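PDB 6V77: putative HpcE protein from Mycolicibacterium smegmatis, which is of unknown function but belongs to the FAH family of metal-binding proteins and holds a zinc ion between acidic side chains. Local coordinates for residues I4-R9 with G60-P65; G17-A22 with A51-S56; Q71-G76 with D227-Y232; D80-E85 with T239-G244; T98-S103 with A170-G175. All blocks are in the same frame, centred on the assembly; numbering follows the deposited sequence.

In the fold
Interactions 1 and 2, with centres 14 Å apart, lie in the N-terminal part, where interaction 2 falls within the chain span of interaction 1; they touch through the Arg9-Asp20 salt bridge and through Val18 packed on Ile4 and Leu6. Interactions 3, 4 and 5 lie in the FAH-family part, with centres 16 to 20 Å apart; both segments of 5 fall within the spans of 3 and 4. Interactions 1, 2 and 3 reach the same mixed sheet. Interactions 4 and 5 share one sulfate ion, and residues of both lie close to the zinc, while 3 and 5 touch the second subunit, so metal site and dimer interface draw on neighbouring parts of the chain.

Interaction 1 of 5, residues I4-R9 with G60-P65; sequences INLDGR and GTIGSP. With SO4 (sulfate ion), chain P.
Leu6 and Ile62 form an antiparallel non-hydrogen-bonded pair, with CA atoms 4.9 Å apart, where the end of strand 2-6 runs past residues 60-65. Backbone bonds flank the pair: Gly63 N donates to Asn5 O at 2.8 Å, and Asp7 N donates to Thr61 O. The same two carbonyl oxygens also take CA-H contacts, from Ile62 and Leu6 respectively. On one face of the sheet the Leu6 and Ile62 side chains lie alongside each other and point the same way, Leu6 CD2 being 3.9 Å from Ile62 CG1. Ile4, two residues back on this face, comes across Ile62 at a slant and meets its CD1 with its own CD1. Beyond Leu6 the chain reverses in a type I' beta turn, Leu6 to Arg9, which makes a beta hairpin of strands 2-6 and 9-14. Asp7 sits in that turn and reaches over to residues 60-65: its OD1 receives Thr61 N at 2.7 Å, the donor standing 46° out of the carboxylate plane. A water held by Asp7 OD1 also reaches Thr61 OG1, and Asp7 OD2 rests on Gly60 CA at 3.3 Å. On the other face, Asn5 has CG opposite its backbone N (chi1 176°), which carries the amide past Gly63 to Ser64. There Asn5 ND2 donates to Ser64 O at 2.9 Å, with the acceptor lying in the amide plane. A further water joins Asn5 N to Gly63 O. Away from the contact, the Arg9 guanidinium meets a sulfate edge-on, through NH1 and NH2.

Interaction 2 of 5, residues G17-A22 with A51-S56; sequences GVVDVA and ALPAPS
Gly17 opens the contact, its CA 3.9 Å from Pro55 CB; the same CA comes within 3.2 Å of Ser56 O. Val18 follows with both of its backbone polar atoms engaged. Its N donates to Ser56 O at 2.7 Å, and its O receives Ser56 N at 2.8 Å. Together these make Val18 and Ser56 a single antiparallel hydrogen-bonded bridge, through which the loop after helix 40-49 is attached to the edge of strand 17-20. The Val18 side chain leaves on the far side and packs on Ile4 and Leu6 of strand 2-6. Val19 is the residue most buried by the loop, and its two methyls divide the work. With CG1 opposite the backbone N (chi1 165°), that branch reaches the ring of Pro53, touching its CD at 3.9 Å, and beyond it Leu52 CD2 at 4.3 Å. The other branch, CG2, sits over the backbone of the loop, 3.8 Å from Pro53 O. Asp20 then ends the strand as the N-cap of helix 21-24: its OD2 accepts the backbone N of Lys23, while OD1 forms a salt bridge with Arg9 NE. Ala24 of this short helix touches Val19, Leu52 and Pro53.

Interaction 3 of 5, residues Q71-G76 with D227-Y232; sequences QVFAVG and DTVELY. With EDO (1,2-ethanediol), chain J.
Gln71 and Phe73 both set CG opposite the carbonyl carbon (chi1 -61° and -57°), which sends an amide and a ring from the same side of the chain toward residues 229-232. The Gln71 chain runs extended beyond CG and delivers NE2 to Glu230 O at 2.8 Å. This bond is somewhat bent, and the donor is tilted from the carbonyl plane. Next to it the Tyr232 ring crosses the amide, the two planes 45° apart, with Tyr232 CD2 3.5 Å from Gln71 NE2. Phe73 serves the apolar half of the contact. Its CE2 presses tightly on Leu231 CD2 at 3.3 Å, and its CZ meets Val229 CG2 at 3.8 Å, the two side chains coming from opposite directions. Strand 72-76 pairs in parallel with strand 236-238 in the large FAH-family sheet, so the contact packs the loop that follows helix 218-226 onto the start of a sheet strand; the Phe73 side chain is about 11 Å from the zinc. Beyond this patch, Thr228 O accepts a hydrogen bond from O2 of a 1,2-ethanediol molecule at 2.7 Å, and that molecule also bonds to His173 and Ala174 of the second subunit. The Phe73 ring meets Phe100 of the second subunit too. Gln71 OE1 is bonded to Ser102 OG of the second subunit. Two acceptors at NE2, Glu230 O and Asp235 OD2, settle which way the buried amide is flipped, and the bonds at its two ends make Gln71 a polar link between this loop and the dimer interface.

Interaction 4 of 5, residues D80-E85 with T239-G244; sequences DDHATE and TGTPSG. With SO4 (sulfate ion), chain O.
The His82 imidazole has Thr241 CG2 over one face, and at its edge two anionic partners, Glu85 and a sulfate ion. The methyl makes a CH-pi contact, 3.8 Å from the ring centroid and only 9° off the normal. In the ring plane, His82 ND1 gives a practically linear bond to Glu85 OE2 at 2.7 Å, a His-carboxylate pair one turn apart on helix 80-85; His82 NE2 donates to sulfate O1 at 2.6 Å. The contact sets this helix on the loop after strand 236-238, beside the metal site of the FAH-family fold: the Thr241 side chain is about 5 Å from the zinc, and Gly240 N bonds to Glu123, one of the metal's ligands. Glu85 holds the far end. Its CG lies between the backbone N and the carbonyl carbon (chi1 83°), and the extended chain beyond brings the carboxylate to Ser243 and Gly244. Gly244 N donates to Glu85 OE1 at 2.9 Å on the syn lone pair, whereas the histidine uses the anti lone pair of OE2, which also accepts Val245 N. One carboxylate thus grips the loop backbone and steadies the rotation of the imidazole. The hydroxyl of Thr241 is occupied elsewhere, by Val122 O and Gln207, which probably helps to fix the methyl over the ring. The sulfate is held further by Arg156 and Gln159. Nearer the helix start, His82 CB rests 3.3 Å from Thr241 O, and Asp81 CB touches Ser243 CB at 3.6 Å.

Interaction 5 of 5, residues T98-S103 with A170-G175; sequences TKFVSS and AKSHAG. With EDO (1,2-ethanediol), chain K; SO4 (sulfate ion), chain O.
Lys99 and Lys171 bring two loops of the FAH-family fold together beside the zinc site, where both amino groups also bind Asp152, a metal ligand. The Lys99 chain, bent at its last two torsions (chi3 72°, chi4 57°), curls back so that NZ donates to Lys171 O at 2.9 Å, in the carbonyl plane and on a lone pair. The Lys171 side chain runs the other way, with NZ 2.8 Å from sulfate O2 and its end about 4 Å from the zinc. Ser172 meets the backbone of Phe100: its OG accepts Phe100 N at 2.9 Å and is also bonded to Ser168 O. The carbonyl of the same residue, Phe100 O, receives both Ser103 N and Ser103 OG, the hydroxyl at 2.7 Å, which closes the short 3-10 turn. Ser103 CB then packs against His173 O at 3.3 Å. At the dimer interface Thr98 packs on Thr98 of the second subunit. Two waters stitch the far end: one donates to Ser102 OG and Ser172 O, and the other donates a hydrogen bond to Ser102 O and accepts Gly175 N, 2.8 Å from that nitrogen.

Interaction 1 of 5, residues I4-R9 with G60-P65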
# COMPACT_ATOMS: atom_id res chain seq x y z
N ILE B 4 -10.62 20.49 -2.60
CA ILE B 4 -11.12 19.66 -3.68
C ILE B 4 -10.03 19.56 -4.74
O ILE B 4 -9.36 20.54 -5.07
CB ILE B 4 -12.45 20.19 -4.26
CG1 ILE B 4 -13.07 19.20 -5.26
CG2 ILE B 4 -12.28 21.58 -4.86
CD1 ILE B 4 -14.47 19.64 -5.73
N ASN B 5 -9.84 18.35 -5.25
CA ASN B 5 -8.86 18.05 -6.29
C ASN B 5 -9.59 18.14 -7.63
O ASN B 5 -10.52 17.37 -7.87
CB ASN B 5 -8.28 16.65 -6.03
CG ASN B 5 -7.32 16.19 -7.11
OD1 ASN B 5 -6.98 16.95 -8.02
ND2 ASN B 5 -6.90 14.91 -7.04
N LEU B 6 -9.23 19.11 -8.46
CA LEU B 6 -9.86 19.30 -9.75
C LEU B 6 -8.82 19.14 -10.84
O LEU B 6 -7.85 19.91 -10.88
CB LEU B 6 -10.53 20.68 -9.86
CG LEU B 6 -11.71 20.90 -8.90
CD1 LEU B 6 -12.13 22.37 -8.94
CD2 LEU B 6 -12.88 19.97 -9.28
N ASP B 7 -9.02 18.15 -11.71
CA ASP B 7 -8.07 17.81 -12.77
C ASP B 7 -6.65 17.70 -12.21
O ASP B 7 -5.69 18.18 -12.82
CB ASP B 7 -8.13 18.84 -13.90
CG ASP B 7 -9.41 18.75 -14.69
OD1 ASP B 7 -10.05 17.67 -14.70
OD2 ASP B 7 -9.78 19.77 -15.32
N GLY B 8 -6.52 17.07 -11.05
CA GLY B 8 -5.20 16.84 -10.46
C GLY B 8 -4.59 18.00 -9.71
O GLY B 8 -3.48 17.83 -9.16
N ARG B 9 -5.24 19.15 -9.66
CA ARG B 9 -4.73 20.34 -8.98
C ARG B 9 -5.56 20.62 -7.73
O ARG B 9 -6.79 20.69 -7.81
CB ARG B 9 -4.79 21.56 -9.90
CG ARG B 9 -3.98 21.41 -11.17
CD ARG B 9 -4.04 22.68 -11.98
NE ARG B 9 -3.43 23.80 -11.28
CZ ARG B 9 -2.13 24.07 -11.32
NH1 ARG B 9 -1.64 25.11 -10.65
NH2 ARG B 9 -1.32 23.30 -12.03
N GLY B 60 -13.91 20.54 -14.12
CA GLY B 60 -12.93 19.48 -14.26
C GLY B 60 -13.34 18.23 -13.51
O GLY B 60 -14.35 18.18 -12.81
N THR B 61 -12.52 17.20 -13.68
CA THR B 61 -12.70 15.94 -12.98
C THR B 61 -12.43 16.14 -11.50
O THR B 61 -11.36 16.62 -11.13
CB THR B 61 -11.74 14.87 -13.51
OG1 THR B 61 -11.96 14.66 -14.91
CG2 THR B 61 -11.93 13.56 -12.75
N ILE B 62 -13.37 15.74 -10.64
CA ILE B 62 -13.11 15.73 -9.21
C ILE B 62 -12.30 14.48 -8.89
O ILE B 62 -12.79 13.35 -9.05
CB ILE B 62 -14.42 15.76 -8.39
CG1 ILE B 62 -15.27 16.99 -8.74
CG2 ILE B 62 -14.09 15.71 -6.90
CD1 ILE B 62 -16.55 17.15 -7.88
N GLY B 63 -11.06 14.67 -8.46
CA GLY B 63 -10.21 13.56 -8.06
C GLY B 63 -10.32 13.28 -6.58
O GLY B 63 -10.98 14.00 -5.82
N SER B 64 -9.66 12.21 -6.15
CA SER B 64 -9.56 11.98 -4.72
C SER B 64 -8.83 13.15 -4.08
O SER B 64 -7.84 13.65 -4.64
CB SER B 64 -8.80 10.69 -4.41
OG SER B 64 -8.45 10.68 -3.03
N PRO B 65 -9.27 13.61 -2.90
CA PRO B 65 -8.49 14.64 -2.20
C PRO B 65 -7.12 14.15 -1.75
O PRO B 65 -6.25 14.98 -1.46
CB PRO B 65 -9.39 15.02 -1.00
CG PRO B 65 -10.32 13.85 -0.83
CD PRO B 65 -10.50 13.22 -2.19
S SO4 P . 2.10 25.02 -11.63
O1 SO4 P . 1.11 25.99 -11.18
O2 SO4 P . 1.51 24.16 -12.65
O3 SO4 P . 2.56 24.19 -10.52
O4 SO4 P . 3.25 25.74 -12.18
O HOH W 1 -11.18 16.14 -4.10
O HOH W 2 -9.05 15.35 -16.19
O HOH W 3 -8.80 15.45 -10.51

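Interaction 2 of 5, residues G17-A22 with A51-S56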
# COMPACT_ATOMS: atom_id res chain seq x y z
N GLY B 17 -17.39 28.97 -4.77
CA GLY B 17 -16.46 28.56 -5.80
C GLY B 17 -15.15 28.01 -5.25
O GLY B 17 -15.10 27.57 -4.09
N VAL B 18 -14.09 28.02 -6.05
CA VAL B 18 -12.80 27.46 -5.62
C VAL B 18 -11.65 28.35 -6.06
O VAL B 18 -11.77 29.20 -6.94
CB VAL B 18 -12.55 26.03 -6.15
CG1 VAL B 18 -13.49 25.03 -5.48
CG2 VAL B 18 -12.67 25.97 -7.67
N VAL B 19 -10.49 28.11 -5.43
CA VAL B 19 -9.26 28.83 -5.71
C VAL B 19 -8.13 27.83 -5.87
O VAL B 19 -7.93 26.97 -5.01
CB VAL B 19 -8.93 29.83 -4.59
CG1 VAL B 19 -7.49 30.30 -4.71
CG2 VAL B 19 -9.92 31.02 -4.65
N ASP B 20 -7.38 27.94 -6.97
CA ASP B 20 -6.25 27.06 -7.22
C ASP B 20 -5.13 27.40 -6.24
O ASP B 20 -4.66 28.53 -6.21
CB ASP B 20 -5.77 27.24 -8.66
CG ASP B 20 -4.65 26.28 -9.04
OD1 ASP B 20 -4.92 25.25 -9.68
OD2 ASP B 20 -3.48 26.55 -8.70
N VAL B 21 -4.70 26.41 -5.44
CA VAL B 21 -3.78 26.71 -4.35
C VAL B 21 -2.41 27.13 -4.89
O VAL B 21 -1.79 28.07 -4.38
CB VAL B 21 -3.66 25.51 -3.39
CG1 VAL B 21 -2.47 25.70 -2.43
CG2 VAL B 21 -4.97 25.34 -2.62
N ALA B 22 -1.91 26.42 -5.90
CA ALA B 22 -0.56 26.70 -6.38
C ALA B 22 -0.47 28.09 -6.98
O ALA B 22 0.49 28.83 -6.72
CB ALA B 22 -0.12 25.64 -7.39
N ALA B 51 -4.21 36.50 0.87
CA ALA B 51 -5.10 37.30 0.04
C ALA B 51 -5.44 36.47 -1.21
O ALA B 51 -4.61 36.33 -2.11
CB ALA B 51 -4.44 38.62 -0.35
N LEU B 52 -6.64 35.93 -1.25
CA LEU B 52 -6.94 35.01 -2.34
C LEU B 52 -7.59 35.74 -3.51
O LEU B 52 -8.23 36.78 -3.33
CB LEU B 52 -7.88 33.91 -1.85
CG LEU B 52 -7.35 33.03 -0.71
CD1 LEU B 52 -8.42 32.05 -0.28
CD2 LEU B 52 -6.07 32.30 -1.14
N PRO B 53 -7.47 35.23 -4.72
CA PRO B 53 -8.20 35.84 -5.84
C PRO B 53 -9.69 35.52 -5.74
O PRO B 53 -10.12 34.79 -4.84
CB PRO B 53 -7.56 35.19 -7.07
CG PRO B 53 -7.16 33.84 -6.59
CD PRO B 53 -6.69 34.06 -5.15
N ALA B 54 -10.49 36.07 -6.65
CA ALA B 54 -11.91 35.78 -6.66
C ALA B 54 -12.13 34.29 -6.89
O ALA B 54 -11.36 33.65 -7.60
CB ALA B 54 -12.61 36.60 -7.74
N PRO B 55 -13.17 33.71 -6.29
CA PRO B 55 -13.44 32.28 -6.51
C PRO B 55 -13.81 32.03 -7.95
O PRO B 55 -14.44 32.86 -8.61
CB PRO B 55 -14.63 31.99 -5.58
CG PRO B 55 -14.82 33.20 -4.74
CD PRO B 55 -14.18 34.35 -5.43
N SER B 56 -13.43 30.86 -8.44
CA SER B 56 -13.83 30.38 -9.76
C SER B 56 -14.83 29.23 -9.62
O SER B 56 -14.95 28.60 -8.57
CB SER B 56 -12.61 29.91 -10.55
OG SER B 56 -11.64 30.94 -10.63

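Interaction 3 of 5, residues Q71-G76 with D227-Y232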
# COMPACT_ATOMS: atom_id res chain seq x y z
N GLN B 71 0.60 5.16 2.18
CA GLN B 71 0.04 3.99 2.82
C GLN B 71 -1.46 4.17 2.88
O GLN B 71 -1.93 5.28 3.16
CB GLN B 71 0.58 3.80 4.25
CG GLN B 71 2.10 3.60 4.26
CD GLN B 71 2.70 3.57 5.67
OE1 GLN B 71 3.50 2.68 5.99
NE2 GLN B 71 2.31 4.54 6.51
N VAL B 72 -2.20 3.09 2.61
CA VAL B 72 -3.67 3.07 2.71
C VAL B 72 -4.02 2.00 3.72
O VAL B 72 -3.69 0.82 3.53
CB VAL B 72 -4.33 2.74 1.37
CG1 VAL B 72 -5.86 2.62 1.55
CG2 VAL B 72 -3.96 3.78 0.31
N PHE B 73 -4.74 2.38 4.76
CA PHE B 73 -5.19 1.43 5.77
C PHE B 73 -6.69 1.25 5.63
O PHE B 73 -7.44 2.22 5.74
CB PHE B 73 -4.83 1.92 7.16
CG PHE B 73 -3.38 2.16 7.30
CD1 PHE B 73 -2.52 1.11 7.54
CD2 PHE B 73 -2.86 3.43 7.10
CE1 PHE B 73 -1.14 1.30 7.65
CE2 PHE B 73 -1.46 3.65 7.23
CZ PHE B 73 -0.61 2.58 7.47
N ALA B 74 -7.12 0.02 5.42
CA ALA B 74 -8.56 -0.25 5.33
C ALA B 74 -8.94 -1.15 6.49
O ALA B 74 -8.25 -2.14 6.76
CB ALA B 74 -8.91 -0.88 3.99
N VAL B 75 -10.03 -0.81 7.17
CA VAL B 75 -10.41 -1.44 8.42
C VAL B 75 -11.63 -2.31 8.14
O VAL B 75 -12.60 -1.85 7.53
CB VAL B 75 -10.71 -0.38 9.49
CG1 VAL B 75 -11.16 -1.04 10.78
CG2 VAL B 75 -9.46 0.51 9.71
N GLY B 76 -11.57 -3.58 8.56
CA GLY B 76 -12.71 -4.47 8.49
C GLY B 76 -13.45 -4.51 9.82
O GLY B 76 -12.92 -4.11 10.85
N ASP B 227 1.26 2.23 16.50
CA ASP B 227 2.06 1.39 17.37
C ASP B 227 2.83 0.32 16.62
O ASP B 227 3.72 -0.31 17.22
CB ASP B 227 1.17 0.76 18.44
CG ASP B 227 0.83 1.76 19.55
OD1 ASP B 227 1.54 2.80 19.67
OD2 ASP B 227 -0.13 1.53 20.31
N THR B 228 2.54 0.10 15.33
CA THR B 228 3.30 -0.82 14.49
C THR B 228 3.97 -0.15 13.31
O THR B 228 5.14 -0.43 13.04
CB THR B 228 2.38 -1.95 13.98
OG1 THR B 228 1.86 -2.68 15.11
CG2 THR B 228 3.15 -2.92 13.07
N VAL B 229 3.26 0.74 12.61
CA VAL B 229 3.77 1.42 11.42
C VAL B 229 4.07 2.89 11.75
O VAL B 229 3.61 3.43 12.75
CB VAL B 229 2.78 1.35 10.24
CG1 VAL B 229 2.55 -0.11 9.83
CG2 VAL B 229 1.44 2.04 10.60
N GLU B 230 4.83 3.54 10.87
CA GLU B 230 4.91 5.00 10.88
C GLU B 230 3.84 5.54 9.94
O GLU B 230 3.91 5.32 8.73
CB GLU B 230 6.29 5.49 10.45
CG GLU B 230 6.42 7.04 10.48
CD GLU B 230 7.75 7.53 9.93
OE1 GLU B 230 8.62 6.69 9.61
OE2 GLU B 230 7.92 8.76 9.79
N LEU B 231 2.85 6.25 10.49
CA LEU B 231 1.91 6.96 9.63
C LEU B 231 2.61 8.15 8.97
O LEU B 231 3.52 8.76 9.55
CB LEU B 231 0.70 7.44 10.43
CG LEU B 231 -0.13 6.32 11.05
CD1 LEU B 231 -1.32 6.90 11.78
CD2 LEU B 231 -0.64 5.38 9.96
N TYR B 232 2.22 8.45 7.73
CA TYR B 232 2.77 9.60 7.02
C TYR B 232 1.69 10.64 6.77
O TYR B 232 0.52 10.29 6.62
CB TYR B 232 3.36 9.23 5.66
CG TYR B 232 4.49 8.26 5.70
CD1 TYR B 232 5.68 8.62 6.27
CD2 TYR B 232 4.36 6.98 5.15
CE1 TYR B 232 6.76 7.75 6.31
CE2 TYR B 232 5.44 6.09 5.18
CZ TYR B 232 6.63 6.49 5.77
OH TYR B 232 7.72 5.65 5.83
C1 EDO J . 7.18 -1.16 16.93
O1 EDO J . 7.13 -2.59 16.98
C2 EDO J . 7.84 -0.75 15.62
O2 EDO J . 7.13 -1.40 14.57

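Interaction 4 of 5, residues D80-E85 with T239-G244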
# COMPACT_ATOMS: atom_id res chain seq x y z
N ASP B 80 -20.51 -2.91 15.02
CA ASP B 80 -20.91 -4.21 15.56
C ASP B 80 -21.92 -4.89 14.65
O ASP B 80 -21.84 -6.11 14.43
CB ASP B 80 -21.50 -4.07 16.96
CG ASP B 80 -21.70 -5.42 17.63
OD1 ASP B 80 -20.79 -6.28 17.52
OD2 ASP B 80 -22.76 -5.64 18.26
N ASP B 81 -22.88 -4.14 14.12
CA ASP B 81 -23.93 -4.77 13.32
C ASP B 81 -23.39 -5.24 11.98
O ASP B 81 -23.93 -6.19 11.40
CB ASP B 81 -25.09 -3.80 13.15
CG ASP B 81 -25.75 -3.46 14.48
OD1 ASP B 81 -25.56 -4.24 15.45
OD2 ASP B 81 -26.43 -2.42 14.55
N HIS B 82 -22.32 -4.62 11.46
CA HIS B 82 -21.70 -5.16 10.26
C HIS B 82 -20.91 -6.43 10.58
O HIS B 82 -20.90 -7.38 9.79
CB HIS B 82 -20.79 -4.14 9.58
CG HIS B 82 -20.06 -4.69 8.39
ND1 HIS B 82 -20.72 -5.23 7.30
CD2 HIS B 82 -18.73 -4.83 8.14
CE1 HIS B 82 -19.83 -5.66 6.43
NE2 HIS B 82 -18.62 -5.43 6.91
N ALA B 83 -20.23 -6.46 11.73
CA ALA B 83 -19.59 -7.70 12.18
C ALA B 83 -20.60 -8.85 12.25
O ALA B 83 -20.34 -9.95 11.74
CB ALA B 83 -18.94 -7.48 13.55
N THR B 84 -21.77 -8.60 12.84
CA THR B 84 -22.78 -9.65 12.96
C THR B 84 -23.20 -10.18 11.59
O THR B 84 -23.36 -11.39 11.41
CB THR B 84 -24.02 -9.13 13.70
OG1 THR B 84 -23.63 -8.50 14.93
CG2 THR B 84 -24.96 -10.27 14.00
N GLU B 85 -23.40 -9.28 10.63
CA GLU B 85 -23.93 -9.68 9.33
C GLU B 85 -22.87 -10.33 8.44
O GLU B 85 -23.22 -10.98 7.45
CB GLU B 85 -24.56 -8.47 8.63
CG GLU B 85 -23.57 -7.59 7.89
CD GLU B 85 -24.17 -6.28 7.41
OE1 GLU B 85 -25.41 -6.13 7.44
OE2 GLU B 85 -23.39 -5.41 7.00
N THR B 239 -12.23 3.81 7.40
CA THR B 239 -12.42 3.49 8.82
C THR B 239 -13.37 2.33 9.08
O THR B 239 -13.52 1.93 10.24
CB THR B 239 -12.90 4.71 9.61
OG1 THR B 239 -14.15 5.20 9.08
CG2 THR B 239 -11.85 5.83 9.59
N GLY B 240 -13.99 1.78 8.04
CA GLY B 240 -14.93 0.68 8.20
C GLY B 240 -16.34 1.04 7.78
O GLY B 240 -16.64 2.23 7.64
N THR B 241 -17.19 0.04 7.56
CA THR B 241 -18.55 0.30 7.10
C THR B 241 -19.60 -0.22 8.08
O THR B 241 -19.41 -1.27 8.70
CB THR B 241 -18.81 -0.33 5.71
OG1 THR B 241 -19.97 0.26 5.13
CG2 THR B 241 -19.01 -1.84 5.80
N PRO B 242 -20.72 0.48 8.22
CA PRO B 242 -21.82 0.01 9.06
C PRO B 242 -22.57 -1.14 8.39
O PRO B 242 -22.22 -1.60 7.29
CB PRO B 242 -22.71 1.24 9.23
CG PRO B 242 -22.44 2.08 8.01
CD PRO B 242 -20.97 1.83 7.66
N SER B 243 -23.60 -1.62 9.06
CA SER B 243 -24.36 -2.76 8.55
C SER B 243 -25.17 -2.36 7.31
O SER B 243 -25.27 -1.19 6.94
CB SER B 243 -25.28 -3.30 9.63
OG SER B 243 -26.35 -2.40 9.87
N GLY B 244 -25.76 -3.37 6.68
CA GLY B 244 -26.53 -3.17 5.47
C GLY B 244 -25.82 -3.57 4.19
O GLY B 244 -26.41 -3.41 3.10
S SO4 O . -15.19 -5.95 5.31
O1 SO4 O . -16.38 -6.35 6.05
O2 SO4 O . -15.30 -6.30 3.90
O3 SO4 O . -14.98 -4.50 5.41
O4 SO4 O . -14.02 -6.60 5.91

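Interaction 5 of 5, residues T98-S103 with A170-G175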
# COMPACT_ATOMS: atom_id res chain seq x y z
N THR B 98 -5.41 -3.42 3.08
CA THR B 98 -5.15 -2.22 2.30
C THR B 98 -6.08 -2.21 1.09
O THR B 98 -6.74 -3.20 0.77
CB THR B 98 -3.67 -2.12 1.88
OG1 THR B 98 -3.40 -0.78 1.43
CG2 THR B 98 -3.34 -3.13 0.76
N LYS B 99 -6.16 -1.05 0.46
CA LYS B 99 -6.79 -0.90 -0.85
C LYS B 99 -5.72 -0.26 -1.73
O LYS B 99 -5.29 0.86 -1.45
CB LYS B 99 -8.07 -0.06 -0.75
CG LYS B 99 -9.22 -0.83 -0.06
CD LYS B 99 -10.34 0.08 0.49
CE LYS B 99 -11.19 0.68 -0.62
NZ LYS B 99 -11.82 -0.33 -1.51
N PHE B 100 -5.24 -1.00 -2.73
CA PHE B 100 -4.05 -0.56 -3.44
C PHE B 100 -4.31 0.75 -4.17
O PHE B 100 -5.42 1.01 -4.63
CB PHE B 100 -3.59 -1.66 -4.41
CG PHE B 100 -3.04 -2.88 -3.70
CD1 PHE B 100 -1.80 -2.82 -3.05
CD2 PHE B 100 -3.78 -4.05 -3.61
CE1 PHE B 100 -1.30 -3.92 -2.37
CE2 PHE B 100 -3.28 -5.16 -2.94
CZ PHE B 100 -2.03 -5.09 -2.31
N VAL B 101 -3.27 1.61 -4.22
CA VAL B 101 -3.47 2.99 -4.65
C VAL B 101 -3.97 3.10 -6.09
O VAL B 101 -4.66 4.07 -6.43
CB VAL B 101 -2.17 3.81 -4.43
CG1 VAL B 101 -1.11 3.53 -5.49
CG2 VAL B 101 -2.49 5.29 -4.35
N SER B 102 -3.70 2.11 -6.95
CA SER B 102 -4.20 2.17 -8.32
C SER B 102 -5.72 2.13 -8.38
O SER B 102 -6.27 2.48 -9.43
CB SER B 102 -3.65 1.02 -9.19
OG SER B 102 -3.92 -0.24 -8.62
N SER B 103 -6.40 1.71 -7.31
CA SER B 103 -7.87 1.67 -7.26
C SER B 103 -8.49 2.96 -6.76
O SER B 103 -9.72 3.08 -6.77
CB SER B 103 -8.34 0.53 -6.34
OG SER B 103 -8.04 0.82 -4.98
N ALA B 170 -9.49 -8.00 -3.66
CA ALA B 170 -10.91 -7.92 -4.00
C ALA B 170 -11.49 -6.52 -3.83
O ALA B 170 -12.55 -6.22 -4.39
CB ALA B 170 -11.70 -8.87 -3.11
N LYS B 171 -10.83 -5.68 -3.03
CA LYS B 171 -11.24 -4.31 -2.78
C LYS B 171 -10.40 -3.31 -3.57
O LYS B 171 -10.48 -2.11 -3.29
CB LYS B 171 -11.17 -4.02 -1.29
CG LYS B 171 -12.14 -4.91 -0.48
CD LYS B 171 -11.73 -4.90 0.98
CE LYS B 171 -12.76 -5.58 1.87
NZ LYS B 171 -14.00 -4.74 2.02
N SER B 172 -9.66 -3.78 -4.58
CA SER B 172 -8.71 -2.93 -5.31
C SER B 172 -8.88 -3.03 -6.81
O SER B 172 -7.95 -2.71 -7.56
CB SER B 172 -7.27 -3.27 -4.92
OG SER B 172 -7.09 -3.08 -3.54
N HIS B 173 -10.04 -3.52 -7.29
CA HIS B 173 -10.33 -3.41 -8.70
C HIS B 173 -10.36 -1.95 -9.11
O HIS B 173 -10.47 -1.05 -8.28
CB HIS B 173 -11.69 -4.04 -9.02
CG HIS B 173 -11.69 -5.53 -8.97
ND1 HIS B 173 -11.48 -6.31 -10.09
CD2 HIS B 173 -11.89 -6.39 -7.95
CE1 HIS B 173 -11.55 -7.59 -9.76
NE2 HIS B 173 -11.80 -7.66 -8.46
N ALA B 174 -10.28 -1.70 -10.42
CA ALA B 174 -10.32 -0.31 -10.89
C ALA B 174 -11.56 0.40 -10.37
O ALA B 174 -12.68 -0.11 -10.50
CB ALA B 174 -10.32 -0.28 -12.42
N GLY B 175 -11.35 1.56 -9.77
CA GLY B 175 -12.42 2.40 -9.26
C GLY B 175 -13.08 1.90 -8.00
O GLY B 175 -14.11 2.46 -7.60
C1 EDO K . -10.36 -5.50 -13.78
O1 EDO K . -11.07 -6.30 -12.81
C2 EDO K . -10.03 -4.11 -13.23
O2 EDO K . -9.79 -4.19 -11.82
S SO4 O . -15.19 -5.95 5.31
O1 SO4 O . -16.38 -6.35 6.05
O2 SO4 O . -15.30 -6.30 3.90
O3 SO4 O . -14.98 -4.50 5.41
O4 SO4 O . -14.02 -6.60 5.91
O HOH W 4 -6.68 -1.15 -9.38
O HOH W 5 -8.86 2.77 -10.37